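Long-range contact in member of DUF4221 family (Bacteroides vulgatus, PDB 3S9J), which is of unknown function but folds as a six-bladed beta-propeller that carries bound sodium ions in the crystal: residues A[33-44]-A[55-65]. Sequence-based numbering, arbitrary orientation.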
loop_
_atom_site.group_PDB
_atom_site.type_symbol
_atom_site.label_atom_id
_atom_site.label_comp_id
_atom_site.label_asym_id
_atom_site.label_seq_id
_atom_site.Cartn_x
_atom_site.Cartn_y
_atom_site.Cartn_z
ATOM N N GLN A 33 -7.397 6.005 5.489
ATOM C CA GLN A 33 -8.260 7.124 5.845
ATOM C C GLN A 33 -9.586 6.982 5.085
ATOM O O GLN A 33 -9.621 6.564 3.915
ATOM C CB GLN A 33 -7.552 8.450 5.527
ATOM C CG GLN A 33 -8.274 9.712 5.956
ATOM C CD GLN A 33 -9.189 10.306 4.880
ATOM O OE1 GLN A 33 -9.491 9.652 3.884
ATOM N NE2 GLN A 33 -9.629 11.560 5.089
ATOM N N PHE A 34 -10.669 7.377 5.756
ATOM C CA PHE A 34 -11.995 7.406 5.158
ATOM C C PHE A 34 -12.864 8.470 5.829
ATOM O O PHE A 34 -12.550 8.939 6.914
ATOM C CB PHE A 34 -12.662 6.032 5.218
ATOM C CG PHE A 34 -13.087 5.602 6.592
ATOM C CD1 PHE A 34 -12.188 5.028 7.455
ATOM C CD2 PHE A 34 -14.404 5.733 7.004
ATOM C CE1 PHE A 34 -12.558 4.633 8.720
ATOM C CE2 PHE A 34 -14.801 5.335 8.258
ATOM C CZ PHE A 34 -13.874 4.755 9.135
ATOM N N GLU A 35 -13.920 8.855 5.120
ATOM C CA GLU A 35 -14.933 9.760 5.631
ATOM C C GLU A 35 -16.210 9.021 5.928
ATOM O O GLU A 35 -16.593 8.135 5.180
ATOM C CB GLU A 35 -15.208 10.850 4.606
ATOM C CG GLU A 35 -13.985 11.727 4.274
ATOM C CD GLU A 35 -14.141 13.175 4.609
ATOM O OE1 GLU A 35 -15.206 13.568 5.130
ATOM O OE2 GLU A 35 -13.203 13.954 4.343
ATOM N N GLU A 36 -16.852 9.395 7.037
ATOM C CA GLU A 36 -18.133 8.856 7.427
ATOM C C GLU A 36 -18.862 9.877 8.298
ATOM O O GLU A 36 -18.271 10.502 9.176
ATOM C CB GLU A 36 -17.973 7.545 8.178
ATOM C CG GLU A 36 -19.293 6.790 8.385
ATOM C CD GLU A 36 -19.154 5.405 9.007
ATOM O OE1 GLU A 36 -18.037 4.843 8.993
ATOM O OE2 GLU A 36 -20.175 4.866 9.526
ATOM N N ASN A 37 -20.147 10.060 8.025
ATOM C CA ASN A 37 -20.994 10.955 8.804
ATOM C C ASN A 37 -20.411 12.365 8.923
ATOM O O ASN A 37 -20.526 12.988 9.965
ATOM C CB ASN A 37 -21.220 10.374 10.204
ATOM C CG ASN A 37 -21.898 9.005 10.179
ATOM O OD1 ASN A 37 -22.751 8.737 9.333
ATOM N ND2 ASN A 37 -21.512 8.140 11.116
ATOM N N GLY A 38 -19.746 12.847 7.878
ATOM C CA GLY A 38 -19.208 14.216 7.871
ATOM C C GLY A 38 -17.856 14.427 8.538
ATOM O O GLY A 38 -17.418 15.566 8.643
ATOM N N LYS A 39 -17.220 13.335 8.997
ATOM C CA LYS A 39 -15.922 13.401 9.682
ATOM C C LYS A 39 -14.924 12.430 9.041
ATOM O O LYS A 39 -15.308 11.473 8.369
ATOM C CB LYS A 39 -16.084 13.051 11.172
ATOM C CG LYS A 39 -16.482 14.223 12.082
ATOM C CD LYS A 39 -16.838 13.761 13.510
ATOM C CE LYS A 39 -15.793 12.812 14.138
ATOM N NZ LYS A 39 -14.720 13.491 14.942
ATOM N N GLU A 40 -13.627 12.676 9.246
ATOM C CA GLU A 40 -12.623 11.756 8.748
ATOM C C GLU A 40 -12.090 10.872 9.887
ATOM O O GLU A 40 -11.879 11.312 11.031
ATOM C CB GLU A 40 -11.453 12.434 8.012
ATOM C CG GLU A 40 -10.789 13.539 8.792
ATOM C CD GLU A 40 -9.477 14.042 8.190
ATOM O OE1 GLU A 40 -8.948 13.457 7.215
ATOM O OE2 GLU A 40 -8.977 15.047 8.718
ATOM N N TYR A 41 -11.801 9.643 9.514
ATOM C CA TYR A 41 -11.339 8.620 10.408
ATOM C C TYR A 41 -10.163 7.866 9.779
ATOM O O TYR A 41 -9.952 7.914 8.567
ATOM C CB TYR A 41 -12.469 7.621 10.695
ATOM C CG TYR A 41 -13.658 8.241 11.373
ATOM C CD1 TYR A 41 -13.713 8.351 12.742
ATOM C CD2 TYR A 41 -14.741 8.700 10.626
ATOM C CE1 TYR A 41 -14.780 8.960 13.383
ATOM C CE2 TYR A 41 -15.822 9.294 11.253
ATOM C CZ TYR A 41 -15.833 9.413 12.630
ATOM O OH TYR A 41 -16.892 9.996 13.273
ATOM N N LEU A 42 -9.447 7.132 10.624
ATOM C CA LEU A 42 -8.475 6.159 10.158
ATOM C C LEU A 42 -8.955 4.749 10.528
ATOM O O LEU A 42 -9.141 4.415 11.702
ATOM C CB LEU A 42 -7.069 6.470 10.730
ATOM C CG LEU A 42 -5.880 5.679 10.193
ATOM C CD1 LEU A 42 -5.711 5.916 8.699
ATOM C CD2 LEU A 42 -4.549 5.996 10.968
ATOM N N HIS A 43 -9.150 3.934 9.503
ATOM C CA HIS A 43 -9.398 2.506 9.636
ATOM C C HIS A 43 -8.034 1.867 9.921
ATOM O O HIS A 43 -7.127 1.980 9.108
ATOM C CB HIS A 43 -9.943 1.980 8.331
ATOM C CG HIS A 43 -10.040 0.483 8.240
ATOM N ND1 HIS A 43 -11.253 -0.174 8.248
ATOM C CD2 HIS A 43 -9.087 -0.478 8.095
ATOM C CE1 HIS A 43 -11.043 -1.478 8.152
ATOM N NE2 HIS A 43 -9.744 -1.690 8.026
ATOM N N PHE A 44 -7.883 1.194 11.047
ATOM C CA PHE A 44 -6.580 0.678 11.445
ATOM C C PHE A 44 -6.736 -0.792 11.796
ATOM O O PHE A 44 -7.225 -1.128 12.865
ATOM C CB PHE A 44 -6.091 1.501 12.627
ATOM C CG PHE A 44 -4.699 1.165 13.147
ATOM C CD1 PHE A 44 -4.509 0.164 14.100
ATOM C CD2 PHE A 44 -3.612 1.932 12.764
ATOM C CE1 PHE A 44 -3.233 -0.082 14.639
ATOM C CE2 PHE A 44 -2.336 1.679 13.309
ATOM C CZ PHE A 44 -2.170 0.679 14.254
ATOM N N VAL A 55 -9.452 -1.200 14.725
ATOM C CA VAL A 55 -9.666 0.016 15.477
ATOM C C VAL A 55 -9.930 1.151 14.499
ATOM O O VAL A 55 -9.246 1.284 13.480
ATOM C CB VAL A 55 -8.444 0.325 16.349
ATOM C CG1 VAL A 55 -8.510 1.725 16.986
ATOM C CG2 VAL A 55 -8.275 -0.777 17.398
ATOM N N ILE A 56 -10.911 1.991 14.833
ATOM C CA ILE A 56 -11.172 3.172 14.070
ATOM C C ILE A 56 -10.740 4.370 14.898
ATOM O O ILE A 56 -11.215 4.537 16.027
ATOM C CB ILE A 56 -12.690 3.305 13.741
ATOM C CG1 ILE A 56 -13.217 2.050 13.040
ATOM C CG2 ILE A 56 -12.949 4.620 12.929
ATOM C CD1 ILE A 56 -12.522 1.686 11.716
ATOM N N PHE A 57 -9.818 5.175 14.374
ATOM C CA PHE A 57 -9.362 6.366 15.050
ATOM C C PHE A 57 -10.087 7.614 14.547
ATOM O O PHE A 57 -10.239 7.792 13.355
ATOM C CB PHE A 57 -7.872 6.602 14.852
ATOM C CG PHE A 57 -6.975 5.607 15.563
ATOM C CD1 PHE A 57 -6.760 5.681 16.940
ATOM C CD2 PHE A 57 -6.332 4.630 14.861
ATOM C CE1 PHE A 57 -5.940 4.774 17.581
ATOM C CE2 PHE A 57 -5.481 3.749 15.487
ATOM C CZ PHE A 57 -5.258 3.814 16.837
ATOM N N ASP A 58 -10.442 8.476 15.484
ATOM C CA ASP A 58 -11.065 9.800 15.237
ATOM C C ASP A 58 -9.979 10.853 15.074
ATOM O O ASP A 58 -9.264 11.167 16.028
ATOM C CB ASP A 58 -11.960 10.093 16.419
ATOM C CG ASP A 58 -12.707 11.419 16.305
ATOM O OD1 ASP A 58 -12.305 12.305 15.510
ATOM O OD2 ASP A 58 -13.675 11.553 17.076
ATOM N N ILE A 59 -9.799 11.339 13.847
ATOM C CA ILE A 59 -8.695 12.235 13.532
ATOM C C ILE A 59 -8.835 13.591 14.229
ATOM O O ILE A 59 -7.889 14.065 14.890
ATOM C CB ILE A 59 -8.504 12.369 12.010
ATOM C CG1 ILE A 59 -7.931 11.058 11.426
ATOM C CG2 ILE A 59 -7.546 13.546 11.704
ATOM C CD1 ILE A 59 -8.089 10.923 9.921
ATOM N N GLU A 60 -10.018 14.200 14.133
ATOM C CA GLU A 60 -10.272 15.514 14.733
ATOM C C GLU A 60 -10.014 15.472 16.235
ATOM O O GLU A 60 -9.444 16.391 16.780
ATOM C CB GLU A 60 -11.734 15.929 14.461
ATOM C CG GLU A 60 -12.165 17.267 15.085
ATOM C CD GLU A 60 -13.710 17.473 15.148
ATOM O OE1 GLU A 60 -14.515 16.587 14.740
ATOM O OE2 GLU A 60 -14.113 18.548 15.646
ATOM N N ASN A 61 -10.451 14.397 16.897
ATOM C CA ASN A 61 -10.395 14.302 18.344
ATOM C C ASN A 61 -9.192 13.514 18.882
ATOM O O ASN A 61 -9.005 13.402 20.093
ATOM C CB ASN A 61 -11.728 13.730 18.865
ATOM C CG ASN A 61 -12.887 14.683 18.622
ATOM O OD1 ASN A 61 -12.802 15.855 18.999
ATOM N ND2 ASN A 61 -13.930 14.204 17.978
ATOM N N GLN A 62 -8.324 13.074 17.974
ATOM C CA GLN A 62 -7.105 12.329 18.318
ATOM C C GLN A 62 -7.316 11.250 19.385
ATOM O O GLN A 62 -6.617 11.216 20.403
ATOM C CB GLN A 62 -5.984 13.289 18.703
ATOM C CG GLN A 62 -5.680 14.264 17.555
ATOM C CD GLN A 62 -4.466 15.143 17.791
ATOM O OE1 GLN A 62 -3.405 14.676 18.166
ATOM N NE2 GLN A 62 -4.626 16.428 17.557
ATOM N N GLN A 63 -8.259 10.357 19.113
ATOM C CA GLN A 63 -8.581 9.274 20.034
ATOM C C GLN A 63 -9.185 8.108 19.264
ATOM O O GLN A 63 -9.487 8.214 18.080
ATOM C CB GLN A 63 -9.555 9.784 21.124
ATOM C CG GLN A 63 -10.909 10.064 20.602
ATOM C CD GLN A 63 -11.874 10.478 21.738
ATOM O OE1 GLN A 63 -11.556 11.328 22.542
ATOM N NE2 GLN A 63 -13.008 9.830 21.804
ATOM N N ILE A 64 -9.366 6.985 19.947
ATOM C CA ILE A 64 -10.128 5.869 19.409
ATOM C C ILE A 64 -11.622 6.191 19.340
ATOM O O ILE A 64 -12.222 6.606 20.351
ATOM C CB ILE A 64 -9.874 4.571 20.228
ATOM C CG1 ILE A 64 -8.395 4.158 20.042
ATOM C CG2 ILE A 64 -10.794 3.446 19.779
ATOM C CD1 ILE A 64 -7.976 2.978 20.942
ATOM N N ALA A 65 -12.192 5.991 18.156
ATOM C CA ALA A 65 -13.666 6.140 17.925
ATOM C C ALA A 65 -14.434 4.866 18.228
ATOM O O ALA A 65 -15.521 4.927 18.805
ATOM C CB ALA A 65 -13.955 6.536 16.460
HETATM O O HOH W 1 -12.482 13.184 12.779
#
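Leu42 and Phe44 pair with Phe57 and Val55 through four backbone hydrogen bonds, and the axes of strands 39-44 and 55-58 run antiparallel at 150°, 4.7 Å apart at closest approach. The reciprocal bonds between Leu42 and Phe57 are nearly straight, Leu42 N to Phe57 O measuring 2.9 Å with 164° at the hydrogen.

On the face shared by Leu42, Phe44, Val55 and Phe57, the two phenylalanine rings form a T-shaped stack: CE2 of Phe57 points at one face of Phe44, offset toward its rim, with ring centroids 5.3 Å apart and planes at 81°. Val55 CG1 sits over the centre of one face of Phe57. On the other face, Ile56 uses both branches: CG2 approaches Tyr41 CB at 3.8 Å, while CD1 packs against His43.

Beyond the last pair, the extended side chain of Glu40 crosses Ile59 at about a right angle, its OE2 3.6 Å from Ile59 CG2. In the conformer described here, one of two modelled, Lys39 is bent at its last two torsions and brings NZ to 2.7 Å from Asp58 OD1 and 3.1 Å from Glu60 OE1, giving two salt bridges. Asn61 N reaches Asp58 OD1 from the opposite face of the carboxylate, closing an Asx motif, and Asn61 ND2 donates to OD2 at 2.8 Å. Water 1 donates to Asp58 OD1 and Glu40 O and accepts from Glu60 N, joining the two segments. A leucine in place of Asp58 would probably leave the Lys39 ammonium with Glu60 alone as its acidic mate and let the turn at Asn61 relax.

The paired strands, 39-46 and 53-58, are the middle two of a four-stranded propeller blade, with 31-36 and 63-69 outside them; Leu42 and Phe44 pack on strands 327-334 and 354-364 of the next blade, while His43 NE2 bonds to Ser84 of strand 84-86.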